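Local coordinates for protein haloperoxidase (Corallina officinalis, PDB 1QHB) that catalyses the vanadate-dependent bromination of organic substrates with hydrogen peroxide, working as a dodecamer stabilised by calcium, at residues W108-A113 / F298-D303; L118-W123 / Q302-F307; F240-S245 / F510-D515; S279-I284 / A317-T322. One frame throughout, in Å; residues are numbered along the deposited sequence.

Contact 1. Residues W108-A113 / F298-D303; sequences WRSDLA and FLDVQD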
loop_
_atom_site.group_PDB
_atom_site.type_symbol
_atom_site.label_atom_id
_atom_site.label_comp_id
_atom_site.label_asym_id
_atom_site.label_seq_id
_atom_site.Cartn_x
_atom_site.Cartn_y
_atom_site.Cartn_z
ATOM N N TRP A 108 -11.457 12.470 62.077
ATOM C CA TRP A 108 -11.076 13.790 61.619
ATOM C C TRP A 108 -10.416 14.548 62.754
ATOM O O TRP A 108 -10.664 14.112 63.891
ATOM C CB TRP A 108 -12.334 14.561 61.178
ATOM C CG TRP A 108 -13.044 13.882 60.046
ATOM C CD1 TRP A 108 -14.285 13.328 60.073
ATOM C CD2 TRP A 108 -12.557 13.732 58.711
ATOM N NE1 TRP A 108 -14.597 12.788 58.840
ATOM C CE2 TRP A 108 -13.543 13.059 57.981
ATOM C CE3 TRP A 108 -11.366 14.094 58.073
ATOM C CZ2 TRP A 108 -13.391 12.716 56.630
ATOM C CZ3 TRP A 108 -11.196 13.752 56.757
ATOM C CH2 TRP A 108 -12.205 13.071 56.053
ATOM N N ARG A 109 -9.759 15.653 62.472
ATOM C CA ARG A 109 -9.178 16.464 63.530
ATOM C C ARG A 109 -10.215 17.393 64.160
ATOM O O ARG A 109 -10.204 17.656 65.375
ATOM C CB ARG A 109 -8.057 17.353 62.968
ATOM C CG ARG A 109 -6.844 16.542 62.478
ATOM C CD ARG A 109 -5.853 17.520 61.804
ATOM N NE ARG A 109 -4.555 16.838 61.699
ATOM C CZ ARG A 109 -4.142 16.073 60.702
ATOM N NH1 ARG A 109 -4.917 15.899 59.627
ATOM N NH2 ARG A 109 -2.938 15.521 60.795
ATOM N N SER A 110 -11.091 17.991 63.345
ATOM C CA SER A 110 -12.041 18.950 63.881
ATOM C C SER A 110 -13.312 18.339 64.457
ATOM O O SER A 110 -13.809 17.303 64.059
ATOM C CB SER A 110 -12.398 19.997 62.811
ATOM O OG SER A 110 -13.264 19.449 61.842
ATOM N N ASP A 111 -13.769 19.012 65.524
ATOM C CA ASP A 111 -15.023 18.657 66.196
ATOM C C ASP A 111 -16.171 18.729 65.215
ATOM O O ASP A 111 -16.991 17.809 65.092
ATOM C CB ASP A 111 -15.243 19.628 67.356
ATOM C CG ASP A 111 -14.245 19.411 68.491
ATOM O OD1 ASP A 111 -13.639 18.317 68.551
ATOM O OD2 ASP A 111 -14.059 20.320 69.340
ATOM N N LEU A 112 -16.153 19.785 64.395
ATOM C CA LEU A 112 -17.126 19.959 63.321
ATOM C C LEU A 112 -17.176 18.764 62.396
ATOM O O LEU A 112 -18.324 18.316 62.229
ATOM C CB LEU A 112 -16.765 21.262 62.593
ATOM C CG LEU A 112 -17.832 21.597 61.524
ATOM C CD1 LEU A 112 -19.222 21.762 62.140
ATOM C CD2 LEU A 112 -17.450 22.840 60.749
ATOM N N ALA A 113 -16.088 18.280 61.809
ATOM C CA ALA A 113 -16.153 17.140 60.892
ATOM C C ALA A 113 -16.570 15.863 61.617
ATOM O O ALA A 113 -17.298 15.056 61.038
ATOM C CB ALA A 113 -14.788 16.853 60.243
ATOM N N PHE A 298 -9.531 23.108 57.973
ATOM C CA PHE A 298 -8.749 23.169 56.741
ATOM C C PHE A 298 -7.983 21.861 56.498
ATOM O O PHE A 298 -8.081 21.291 55.412
ATOM C CB PHE A 298 -7.802 24.354 56.831
ATOM C CG PHE A 298 -6.687 24.290 55.807
ATOM C CD1 PHE A 298 -6.876 24.839 54.538
ATOM C CD2 PHE A 298 -5.469 23.683 56.128
ATOM C CE1 PHE A 298 -5.838 24.779 53.603
ATOM C CE2 PHE A 298 -4.467 23.594 55.182
ATOM C CZ PHE A 298 -4.651 24.145 53.926
ATOM N N LEU A 299 -7.375 21.258 57.526
ATOM C CA LEU A 299 -6.641 19.996 57.347
ATOM C C LEU A 299 -7.577 18.858 57.070
ATOM O O LEU A 299 -7.263 18.043 56.200
ATOM C CB LEU A 299 -5.795 19.696 58.567
ATOM C CG LEU A 299 -4.668 20.692 58.847
ATOM C CD1 LEU A 299 -4.023 20.386 60.211
ATOM C CD2 LEU A 299 -3.598 20.607 57.774
ATOM N N ASP A 300 -8.772 18.868 57.691
ATOM C CA ASP A 300 -9.748 17.822 57.368
ATOM C C ASP A 300 -10.145 17.892 55.910
ATOM O O ASP A 300 -10.384 16.883 55.244
ATOM C CB ASP A 300 -11.023 17.996 58.245
ATOM C CG ASP A 300 -10.714 17.546 59.676
ATOM O OD1 ASP A 300 -9.777 16.736 59.892
ATOM O OD2 ASP A 300 -11.388 18.047 60.619
ATOM N N VAL A 301 -10.373 19.100 55.401
ATOM C CA VAL A 301 -10.732 19.276 53.984
ATOM C C VAL A 301 -9.545 18.827 53.132
ATOM O O VAL A 301 -9.770 18.082 52.203
ATOM C CB VAL A 301 -11.126 20.720 53.665
ATOM C CG1 VAL A 301 -11.341 20.935 52.165
ATOM C CG2 VAL A 301 -12.387 21.141 54.421
ATOM N N GLN A 302 -8.302 19.121 53.485
ATOM C CA GLN A 302 -7.148 18.618 52.735
ATOM C C GLN A 302 -7.072 17.110 52.769
ATOM O O GLN A 302 -6.613 16.490 51.810
ATOM C CB GLN A 302 -5.821 19.233 53.242
ATOM C CG GLN A 302 -5.869 20.747 53.122
ATOM C CD GLN A 302 -6.406 21.284 51.809
ATOM O OE1 GLN A 302 -5.811 21.043 50.763
ATOM N NE2 GLN A 302 -7.492 22.047 51.834
ATOM N N ASP A 303 -7.584 16.499 53.851
ATOM C CA ASP A 303 -7.657 15.053 53.980
ATOM C C ASP A 303 -8.973 14.492 53.439
ATOM O O ASP A 303 -9.378 13.371 53.788
ATOM C CB ASP A 303 -7.524 14.691 55.471
ATOM C CG ASP A 303 -6.143 14.788 56.019
ATOM O OD1 ASP A 303 -5.116 14.979 55.314
ATOM O OD2 ASP A 303 -6.032 14.676 57.269
#
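Trp108 and Asp300 bring the two backbones closest, their CA atoms 6.0 Å apart, where the turn leading into helix 111-115 meets the last turn of helix 295-302. The carboxylate of Asp300 carries the contact. Its OD1 accepts the backbone N-H of Arg109 through the syn lone pair, 2.8 Å from N to OD1 and nearly straight at 166°. OD2 turns its own syn lone pair to the backbone N of Ser110 at 2.7 Å. The hydroxyl OG of Ser110 also donates to OD2, at 2.6 Å and almost end-on to the C-O bond. Three donors thus grip one buried carboxylate, which would probably favour its charged form and fix its rotation. Ser110 is the N-cap of helix 111-115: OG, placed between the backbone N and carbonyl carbon (chi1 75°), also accepts from Ala113 N at 3.1 Å. Asp300 therefore acts as a second shell to the cap.

Arg109 runs extended from CG to NE over Leu299, whose CD1 lies over one face of the guanidinium. Its NH1 forms a salt bridge with Asp303 OD2 at 2.9 Å, though the hydrogen bond within it is weak. The indole of Trp108 lies by Asp300, CE3 3.6 Å from OD1, with ring and carboxylate planes 68° apart; the backbone O of Asp303 lies at the ring edge, 3.5 Å from CZ3. Outside the pair, Trp108 NE1 donates to Leu118 O, Arg109 NH2 bridges to Asp65, and Asp303 OD1 accepts from His63 N. The contact joins the start of helix 111-115 to the C-terminal end of helix 295-302, with the 63-65 loop alongside.

Contact 2. Residues L118-W123 / Q302-F307; sequences LEVRGW and QDAADF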
loop_
_atom_site.group_PDB
_atom_site.type_symbol
_atom_site.label_atom_id
_atom_site.label_comp_id
_atom_site.label_asym_id
_atom_site.label_seq_id
_atom_site.Cartn_x
_atom_site.Cartn_y
_atom_site.Cartn_z
ATOM N N LEU A 118 -18.650 13.138 58.646
ATOM C CA LEU A 118 -18.339 13.271 57.212
ATOM C C LEU A 118 -17.620 12.047 56.693
ATOM O O LEU A 118 -16.815 11.436 57.422
ATOM C CB LEU A 118 -17.420 14.504 57.088
ATOM C CG LEU A 118 -18.144 15.841 57.362
ATOM C CD1 LEU A 118 -17.237 17.018 57.081
ATOM C CD2 LEU A 118 -19.426 15.965 56.539
ATOM N N GLU A 119 -17.814 11.734 55.442
ATOM C CA GLU A 119 -17.111 10.690 54.737
ATOM C C GLU A 119 -16.150 11.413 53.768
ATOM O O GLU A 119 -16.160 12.639 53.777
ATOM C CB GLU A 119 -18.052 9.777 53.977
ATOM C CG GLU A 119 -18.169 8.392 54.610
ATOM C CD GLU A 119 -16.867 7.603 54.636
ATOM O OE1 GLU A 119 -15.856 8.036 54.044
ATOM O OE2 GLU A 119 -16.870 6.535 55.296
ATOM N N VAL A 120 -15.385 10.655 53.001
ATOM C CA VAL A 120 -14.417 11.173 52.077
ATOM C C VAL A 120 -14.971 11.414 50.680
ATOM O O VAL A 120 -15.985 10.820 50.324
ATOM C CB VAL A 120 -13.199 10.224 51.914
ATOM C CG1 VAL A 120 -12.538 10.038 53.268
ATOM C CG2 VAL A 120 -13.619 8.887 51.331
ATOM N N ARG A 121 -14.299 12.263 49.905
ATOM C CA ARG A 121 -14.732 12.455 48.502
ATOM C C ARG A 121 -13.533 12.003 47.666
ATOM O O ARG A 121 -12.425 12.070 48.195
ATOM C CB ARG A 121 -15.189 13.892 48.193
ATOM C CG ARG A 121 -14.173 14.955 48.547
ATOM C CD ARG A 121 -14.682 16.362 48.270
ATOM N NE ARG A 121 -15.042 16.529 46.856
ATOM C CZ ARG A 121 -15.006 17.643 46.155
ATOM N NH1 ARG A 121 -14.600 18.786 46.710
ATOM N NH2 ARG A 121 -15.408 17.540 44.881
ATOM N N GLY A 122 -13.704 11.556 46.420
ATOM C CA GLY A 122 -12.609 11.087 45.602
ATOM C C GLY A 122 -12.194 12.037 44.493
ATOM O O GLY A 122 -12.819 13.085 44.294
ATOM N N TRP A 123 -11.092 11.698 43.810
ATOM C CA TRP A 123 -10.587 12.585 42.743
ATOM C C TRP A 123 -11.529 12.562 41.556
ATOM O O TRP A 123 -12.112 11.505 41.402
ATOM C CB TRP A 123 -9.176 12.196 42.339
ATOM C CG TRP A 123 -8.248 12.366 43.516
ATOM C CD1 TRP A 123 -7.690 13.523 43.938
ATOM C CD2 TRP A 123 -7.782 11.337 44.391
ATOM N NE1 TRP A 123 -6.883 13.302 45.042
ATOM C CE2 TRP A 123 -6.927 11.958 45.319
ATOM C CE3 TRP A 123 -7.974 9.962 44.461
ATOM C CZ2 TRP A 123 -6.281 11.248 46.340
ATOM C CZ3 TRP A 123 -7.312 9.268 45.460
ATOM C CH2 TRP A 123 -6.487 9.907 46.393
ATOM N N GLN A 302 -8.302 19.121 53.485
ATOM C CA GLN A 302 -7.148 18.618 52.735
ATOM C C GLN A 302 -7.072 17.110 52.769
ATOM O O GLN A 302 -6.613 16.490 51.810
ATOM C CB GLN A 302 -5.821 19.233 53.242
ATOM C CG GLN A 302 -5.869 20.747 53.122
ATOM C CD GLN A 302 -6.406 21.284 51.809
ATOM O OE1 GLN A 302 -5.811 21.043 50.763
ATOM N NE2 GLN A 302 -7.492 22.047 51.834
ATOM N N ASP A 303 -7.584 16.499 53.851
ATOM C CA ASP A 303 -7.657 15.053 53.980
ATOM C C ASP A 303 -8.973 14.492 53.439
ATOM O O ASP A 303 -9.378 13.371 53.788
ATOM C CB ASP A 303 -7.524 14.691 55.471
ATOM C CG ASP A 303 -6.143 14.788 56.019
ATOM O OD1 ASP A 303 -5.116 14.979 55.314
ATOM O OD2 ASP A 303 -6.032 14.676 57.269
ATOM N N ALA A 304 -9.687 15.222 52.578
ATOM C CA ALA A 304 -10.882 14.749 51.916
ATOM C C ALA A 304 -12.252 14.806 52.608
ATOM O O ALA A 304 -13.267 14.292 52.053
ATOM C CB ALA A 304 -10.623 13.332 51.354
ATOM N N ALA A 305 -12.355 15.505 53.738
ATOM C CA ALA A 305 -13.684 15.572 54.383
ATOM C C ALA A 305 -14.691 16.176 53.407
ATOM O O ALA A 305 -14.486 17.249 52.836
ATOM C CB ALA A 305 -13.563 16.317 55.706
ATOM N N ASP A 306 -15.863 15.521 53.225
ATOM C CA ASP A 306 -16.787 16.004 52.232
ATOM C C ASP A 306 -17.717 17.055 52.829
ATOM O O ASP A 306 -18.786 16.741 53.361
ATOM C CB ASP A 306 -17.584 14.863 51.607
ATOM C CG ASP A 306 -18.289 15.322 50.351
ATOM O OD1 ASP A 306 -18.264 16.558 50.053
ATOM O OD2 ASP A 306 -18.816 14.458 49.644
ATOM N N PHE A 307 -17.367 18.318 52.707
ATOM C CA PHE A 307 -18.172 19.411 53.180
ATOM C C PHE A 307 -19.102 19.968 52.113
ATOM O O PHE A 307 -19.626 21.050 52.380
ATOM C CB PHE A 307 -17.260 20.557 53.639
ATOM C CG PHE A 307 -16.909 20.512 55.081
ATOM C CD1 PHE A 307 -17.759 21.014 56.054
ATOM C CD2 PHE A 307 -15.682 19.958 55.486
ATOM C CE1 PHE A 307 -17.379 20.974 57.389
ATOM C CE2 PHE A 307 -15.307 19.880 56.804
ATOM C CZ PHE A 307 -16.167 20.417 57.752
#
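The CD1 methyl of Leu118 stands over the face of the Phe307 ring, 3.6 Å from the centroid and 15° off the ring normal, a CH-pi contact between two irregular loops. The other methyl, CD2, reaches the backbone O of Asp306 at 3.3 Å. Two backbone bonds run alongside. Asp306 N donates to Glu119 O at 2.9 Å, nearly in line with that carbonyl, whereas the bond from Arg121 N to Ala304 O is weak, bent to 133°. Val120 CA adds a CH...O contact to Ala304 O at 3.3 Å. Ala304, with positive phi, is the C-prime residue of the Schellman motif that ends helix 295-302, in which Ala305 N bonds to Asp300 O. Asp306 swings its CG anti to the backbone N (chi1 -166°), beside the alkyl part of Arg121. Arg121 NE and Asp306 OD1, 4.5 Å apart, attract as charges alone, since OD1 lies out of the guanidinium plane and no N-H points at it. The salt bridges are Asp306 with Arg308 and Arg121 with Glu124. Arg121 lies about 7 Å, side chain to side chain, from His478, a probable active-site residue, while Gly122 N donates to OD2 of Asp363 of the second subunit, a calcium-site residue.

Contact 3. Residues F240-S245 / F510-D515; sequences FIIVGS and FEVDTD
Ile242 and Val243, from the loop between helix 208-213 and strand 251-253, pack against strand 510-512, which forms a two-stranded antiparallel sheet with strand 519-521. The backbones are too far apart to pair, with CA atoms 7.5 Å apart between Val243 and Phe510 and 7.8 Å between Ile242 and Glu511; methyls and a ring make the contact apolar. In the first shell Ile242 spreads its two branches along the strand. Its CG2 meets CG2 of Val512 at 4.0 Å, methyl to methyl, with the side chains crossing at a slant. The longer branch sets CG1 between the backbone N and the carbonyl carbon (chi1 52°) and then runs extended, which carries CD1 onto the strand backbone, 3.7 Å from the carbonyl O of Phe510. Val243 meets the strand one step back: its CG1 approaches Phe510 obliquely, 3.9 Å from ring atom CD2, and the two side chains are roughly perpendicular.

The second shell ties down both partners through bonds and packing. Glu511 pairs through its backbone with Val520; its CB directed away from the loop, it bonds through OE2 to Ser522 OG. Phe510 N donates to Gln239 OE1, just ahead of the loop segment. Leu519 of the adjoining strand touches Ile242. On the loop side, Gln280 NE2 donates to the carbonyls of both Phe240 and Val243, consistent with holding the bend that carries Ile242, while Phe240 packs on helices 337-349 and 530-548. Beyond the strand lies an Asx turn: Asp513 OD2 accepts the backbone N of Asp515 at 2.8 Å, the donor standing 60° out of the carboxylate plane.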
loop_
_atom_site.group_PDB
_atom_site.type_symbol
_atom_site.label_atom_id
_atom_site.label_comp_id
_atom_site.label_asym_id
_atom_site.label_seq_id
_atom_site.Cartn_x
_atom_site.Cartn_y
_atom_site.Cartn_z
ATOM N N PHE A 240 -23.847 40.461 29.367
ATOM C CA PHE A 240 -24.468 39.163 29.165
ATOM C C PHE A 240 -24.745 38.353 30.418
ATOM O O PHE A 240 -25.464 37.320 30.304
ATOM C CB PHE A 240 -23.589 38.331 28.187
ATOM C CG PHE A 240 -23.512 38.955 26.808
ATOM C CD1 PHE A 240 -24.631 39.302 26.092
ATOM C CD2 PHE A 240 -22.288 39.196 26.233
ATOM C CE1 PHE A 240 -24.528 39.842 24.820
ATOM C CE2 PHE A 240 -22.172 39.768 24.977
ATOM C CZ PHE A 240 -23.283 40.094 24.270
ATOM N N ILE A 241 -24.211 38.761 31.557
ATOM C CA ILE A 241 -24.500 38.075 32.814
ATOM C C ILE A 241 -25.465 38.858 33.693
ATOM O O ILE A 241 -25.823 38.357 34.770
ATOM C CB ILE A 241 -23.191 37.699 33.532
ATOM C CG1 ILE A 241 -23.333 36.412 34.381
ATOM C CG2 ILE A 241 -22.513 38.815 34.277
ATOM C CD1 ILE A 241 -22.048 35.961 34.951
ATOM N N ILE A 242 -25.988 40.000 33.245
ATOM C CA ILE A 242 -26.953 40.766 33.994
ATOM C C ILE A 242 -28.165 41.179 33.177
ATOM O O ILE A 242 -29.228 41.334 33.789
ATOM C CB ILE A 242 -26.428 42.085 34.594
ATOM C CG1 ILE A 242 -25.737 42.955 33.537
ATOM C CG2 ILE A 242 -25.553 41.813 35.796
ATOM C CD1 ILE A 242 -25.304 44.307 34.090
ATOM N N VAL A 243 -28.134 41.417 31.869
ATOM C CA VAL A 243 -29.346 41.860 31.212
ATOM C C VAL A 243 -30.145 40.666 30.685
ATOM O O VAL A 243 -29.615 39.565 30.450
ATOM C CB VAL A 243 -29.090 42.774 30.003
ATOM C CG1 VAL A 243 -28.157 43.902 30.392
ATOM C CG2 VAL A 243 -28.473 41.971 28.850
ATOM N N GLY A 244 -31.385 41.012 30.365
ATOM C CA GLY A 244 -32.270 40.120 29.650
ATOM C C GLY A 244 -32.174 40.435 28.141
ATOM O O GLY A 244 -31.327 41.188 27.658
ATOM N N SER A 245 -33.121 39.803 27.432
ATOM C CA SER A 245 -33.194 39.920 25.995
ATOM C C SER A 245 -34.562 40.461 25.672
ATOM O O SER A 245 -35.490 40.514 26.464
ATOM C CB SER A 245 -33.120 38.520 25.376
ATOM O OG SER A 245 -34.333 37.819 25.556
ATOM N N PHE A 510 -25.808 48.816 30.697
ATOM C CA PHE A 510 -26.444 48.761 31.986
ATOM C C PHE A 510 -25.509 48.307 33.082
ATOM O O PHE A 510 -24.531 47.656 32.810
ATOM C CB PHE A 510 -27.593 47.756 31.953
ATOM C CG PHE A 510 -28.738 48.213 31.109
ATOM C CD1 PHE A 510 -29.635 49.157 31.586
ATOM C CD2 PHE A 510 -28.859 47.744 29.818
ATOM C CE1 PHE A 510 -30.669 49.604 30.761
ATOM C CE2 PHE A 510 -29.884 48.183 29.002
ATOM C CZ PHE A 510 -30.796 49.107 29.471
ATOM N N GLU A 511 -25.812 48.623 34.298
ATOM C CA GLU A 511 -25.091 48.180 35.496
ATOM C C GLU A 511 -26.158 47.877 36.570
ATOM O O GLU A 511 -27.312 48.310 36.381
ATOM C CB GLU A 511 -24.184 49.243 36.035
ATOM C CG GLU A 511 -22.878 49.466 35.305
ATOM C CD GLU A 511 -22.171 50.700 35.861
ATOM O OE1 GLU A 511 -21.842 50.607 37.057
ATOM O OE2 GLU A 511 -21.968 51.690 35.126
ATOM N N VAL A 512 -25.728 47.309 37.676
ATOM C CA VAL A 512 -26.682 47.005 38.757
ATOM C C VAL A 512 -26.738 48.257 39.647
ATOM O O VAL A 512 -25.742 48.863 39.997
ATOM C CB VAL A 512 -26.279 45.743 39.521
ATOM C CG1 VAL A 512 -27.173 45.462 40.726
ATOM C CG2 VAL A 512 -26.301 44.476 38.641
ATOM N N ASP A 513 -27.921 48.708 40.014
ATOM C CA ASP A 513 -28.109 49.882 40.856
ATOM C C ASP A 513 -27.471 49.725 42.221
ATOM O O ASP A 513 -27.420 48.674 42.869
ATOM C CB ASP A 513 -29.614 50.086 41.013
ATOM C CG ASP A 513 -29.975 51.367 41.733
ATOM O OD1 ASP A 513 -29.772 52.440 41.161
ATOM O OD2 ASP A 513 -30.414 51.350 42.883
ATOM N N THR A 514 -26.936 50.771 42.775
ATOM C CA THR A 514 -26.327 50.752 44.097
ATOM C C THR A 514 -27.373 50.637 45.226
ATOM O O THR A 514 -26.986 50.150 46.290
ATOM C CB THR A 514 -25.560 52.061 44.361
ATOM O OG1 THR A 514 -26.520 53.124 44.199
ATOM C CG2 THR A 514 -24.384 52.262 43.428
ATOM N N ASP A 515 -28.630 51.010 45.032
ATOM C CA ASP A 515 -29.612 50.942 46.093
ATOM C C ASP A 515 -30.635 49.831 46.013
ATOM O O ASP A 515 -31.090 49.315 47.020
ATOM C CB ASP A 515 -30.417 52.272 46.163
ATOM C CG ASP A 515 -29.503 53.410 46.604
ATOM O OD1 ASP A 515 -28.782 53.220 47.601
ATOM O OD2 ASP A 515 -29.522 54.458 45.941
#

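Contact 4. Residues S279-I284 / A317-T322; sequences SQRVRI and ARLIRT
Val282 and Arg318 exchange two backbone hydrogen bonds, Val282 N to Arg318 O at 2.8 Å and Arg318 N to Val282 O at 3.1 Å. They form a hydrogen-bonded pair of a three-stranded antiparallel sheet, joining strand 276-285 to the outermost strand within this chain, 313-318. The chains part beyond Arg281 and Leu319, whose CA atoms are 4.4 Å apart, and a water links them, donating to Gln280 O and accepting from Ile320 N.

The guanidinium groups find their charged partners outside these segments: Arg281 with Asp517 and Asp268, Arg318 with Asp325, and Arg283 with Asp265 of the second subunit. Within the contact, Arg281 and Arg318 turn their flat faces to apolar groups. Arg281, extended from CG to NE, has Leu319 CG over one guanidinium face, and its NH2 lies 3.9 Å from Leu319 CD1. Arg318 is sandwiched: Ile284 CG2 sits centrally over one face, 4.0 Å from CZ, and CD of Arg321 covers the opposite face toward the rim. Ala317 CB fits against Arg281 CB at 3.7 Å. On the side facing helix 323-332, where Trp329 touches both residues, CG1 of Val282 meets CG1 of Ile320 at 4.0 Å.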
loop_
_atom_site.group_PDB
_atom_site.type_symbol
_atom_site.label_atom_id
_atom_site.label_comp_id
_atom_site.label_asym_id
_atom_site.label_seq_id
_atom_site.Cartn_x
_atom_site.Cartn_y
_atom_site.Cartn_z
ATOM N N SER A 279 -33.917 33.480 34.300
ATOM C CA SER A 279 -33.749 34.671 35.122
ATOM C C SER A 279 -32.249 34.822 35.403
ATOM O O SER A 279 -31.702 33.797 35.795
ATOM C CB SER A 279 -34.507 34.445 36.464
ATOM O OG SER A 279 -34.067 35.463 37.352
ATOM N N GLN A 280 -31.643 35.988 35.299
ATOM C CA GLN A 280 -30.269 36.213 35.594
ATOM C C GLN A 280 -29.997 36.369 37.098
ATOM O O GLN A 280 -28.827 36.495 37.514
ATOM C CB GLN A 280 -29.753 37.507 34.919
ATOM C CG GLN A 280 -29.801 37.472 33.402
ATOM C CD GLN A 280 -28.527 36.890 32.797
ATOM O OE1 GLN A 280 -27.989 35.901 33.316
ATOM N NE2 GLN A 280 -28.070 37.541 31.710
ATOM N N ARG A 281 -31.029 36.369 37.934
ATOM C CA ARG A 281 -30.816 36.591 39.366
ATOM C C ARG A 281 -30.217 35.342 40.004
ATOM O O ARG A 281 -30.752 34.255 39.753
ATOM C CB ARG A 281 -32.158 36.966 40.030
ATOM C CG ARG A 281 -32.701 38.305 39.552
ATOM C CD ARG A 281 -33.842 38.811 40.426
ATOM N NE ARG A 281 -33.864 40.281 40.422
ATOM C CZ ARG A 281 -34.344 41.026 39.419
ATOM N NH1 ARG A 281 -34.952 40.498 38.356
ATOM N NH2 ARG A 281 -34.305 42.339 39.490
ATOM N N VAL A 282 -29.135 35.509 40.750
ATOM C CA VAL A 282 -28.442 34.408 41.383
ATOM C C VAL A 282 -28.818 34.228 42.841
ATOM O O VAL A 282 -29.222 35.152 43.559
ATOM C CB VAL A 282 -26.907 34.722 41.303
ATOM C CG1 VAL A 282 -26.595 35.973 42.142
ATOM C CG2 VAL A 282 -26.053 33.550 41.770
ATOM N N ARG A 283 -28.688 32.993 43.354
ATOM C CA ARG A 283 -28.938 32.679 44.747
ATOM C C ARG A 283 -27.970 33.469 45.605
ATOM O O ARG A 283 -26.863 33.802 45.165
ATOM C CB ARG A 283 -28.870 31.172 45.011
ATOM C CG ARG A 283 -29.977 30.410 44.315
ATOM C CD ARG A 283 -31.366 30.943 44.507
ATOM N NE ARG A 283 -32.397 30.040 44.035
ATOM C CZ ARG A 283 -33.689 30.364 44.006
ATOM N NH1 ARG A 283 -34.130 31.545 44.407
ATOM N NH2 ARG A 283 -34.603 29.485 43.592
ATOM N N ILE A 284 -28.415 33.818 46.835
ATOM C CA ILE A 284 -27.604 34.683 47.671
ATOM C C ILE A 284 -26.941 33.978 48.827
ATOM O O ILE A 284 -27.677 33.697 49.820
ATOM C CB ILE A 284 -28.511 35.810 48.268
ATOM C CG1 ILE A 284 -29.184 36.586 47.146
ATOM C CG2 ILE A 284 -27.703 36.758 49.153
ATOM C CD1 ILE A 284 -30.563 37.116 47.570
ATOM N N ALA A 317 -33.389 35.829 45.381
ATOM C CA ALA A 317 -32.323 35.899 44.398
ATOM C C ALA A 317 -32.081 37.360 43.997
ATOM O O ALA A 317 -33.038 38.098 43.977
ATOM C CB ALA A 317 -32.852 35.118 43.175
ATOM N N ARG A 318 -30.895 37.709 43.499
ATOM C CA ARG A 318 -30.745 39.092 43.044
ATOM C C ARG A 318 -29.761 39.139 41.881
ATOM O O ARG A 318 -28.993 38.172 41.648
ATOM C CB ARG A 318 -30.317 39.898 44.268
ATOM C CG ARG A 318 -28.900 39.513 44.717
ATOM C CD ARG A 318 -28.538 40.249 46.013
ATOM N NE ARG A 318 -27.186 39.992 46.429
ATOM C CZ ARG A 318 -26.654 40.317 47.588
ATOM N NH1 ARG A 318 -27.426 40.962 48.468
ATOM N NH2 ARG A 318 -25.373 40.063 47.834
ATOM N N LEU A 319 -29.817 40.231 41.124
ATOM C CA LEU A 319 -28.832 40.432 40.048
ATOM C C LEU A 319 -27.472 40.414 40.708
ATOM O O LEU A 319 -27.399 40.928 41.839
ATOM C CB LEU A 319 -29.085 41.773 39.332
ATOM C CG LEU A 319 -30.400 41.772 38.540
ATOM C CD1 LEU A 319 -30.718 43.198 38.082
ATOM C CD2 LEU A 319 -30.386 40.806 37.357
ATOM N N ILE A 320 -26.430 39.903 40.088
ATOM C CA ILE A 320 -25.119 39.905 40.719
ATOM C C ILE A 320 -24.788 41.280 41.275
ATOM O O ILE A 320 -24.619 42.283 40.581
ATOM C CB ILE A 320 -24.007 39.375 39.785
ATOM C CG1 ILE A 320 -24.291 37.869 39.512
ATOM C CG2 ILE A 320 -22.642 39.550 40.412
ATOM C CD1 ILE A 320 -23.489 37.419 38.266
ATOM N N ARG A 321 -24.436 41.341 42.558
ATOM C CA ARG A 321 -24.122 42.585 43.256
ATOM C C ARG A 321 -22.755 42.679 43.878
ATOM O O ARG A 321 -22.038 43.684 43.812
ATOM C CB ARG A 321 -25.175 42.567 44.418
ATOM C CG ARG A 321 -25.716 43.910 44.754
ATOM C CD ARG A 321 -26.962 43.894 45.669
ATOM N NE ARG A 321 -27.188 45.314 45.972
ATOM C CZ ARG A 321 -27.786 46.138 45.096
ATOM N NH1 ARG A 321 -28.342 45.802 43.918
ATOM N NH2 ARG A 321 -27.854 47.415 45.505
ATOM N N THR A 322 -22.382 41.610 44.607
ATOM C CA THR A 322 -21.112 41.613 45.296
ATOM C C THR A 322 -20.148 40.618 44.646
ATOM O O THR A 322 -20.558 39.738 43.891
ATOM C CB THR A 322 -21.252 41.221 46.775
ATOM O OG1 THR A 322 -21.953 39.962 46.853
ATOM C CG2 THR A 322 -22.161 42.188 47.552
HETATM O O HOH W 1 -27.166 38.726 37.460
#

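The four contacts form two groups. Contacts 1 and 2 are consecutive, their centres 9 Å apart: they share Gln302 and Asp303, and Trp108 CH2 of contact 1 packs on Ala305 CA of contact 2 at 3.4 Å. Contacts 3 and 4, with centres 10 Å apart, also touch where Arg321 NH2 lies 3.0 Å from Thr514 O. The groups stay separate, the nearest atoms of contacts 2 and 4 being about 15 Å apart, yet both of these touch the second subunit. Contact 2 comes about 9 Å from Arg406 and contact 4 about 12 Å from His485, side chain to side chain, both residues of the vanadate-binding site; contacts 1 and 3 lie away from the site.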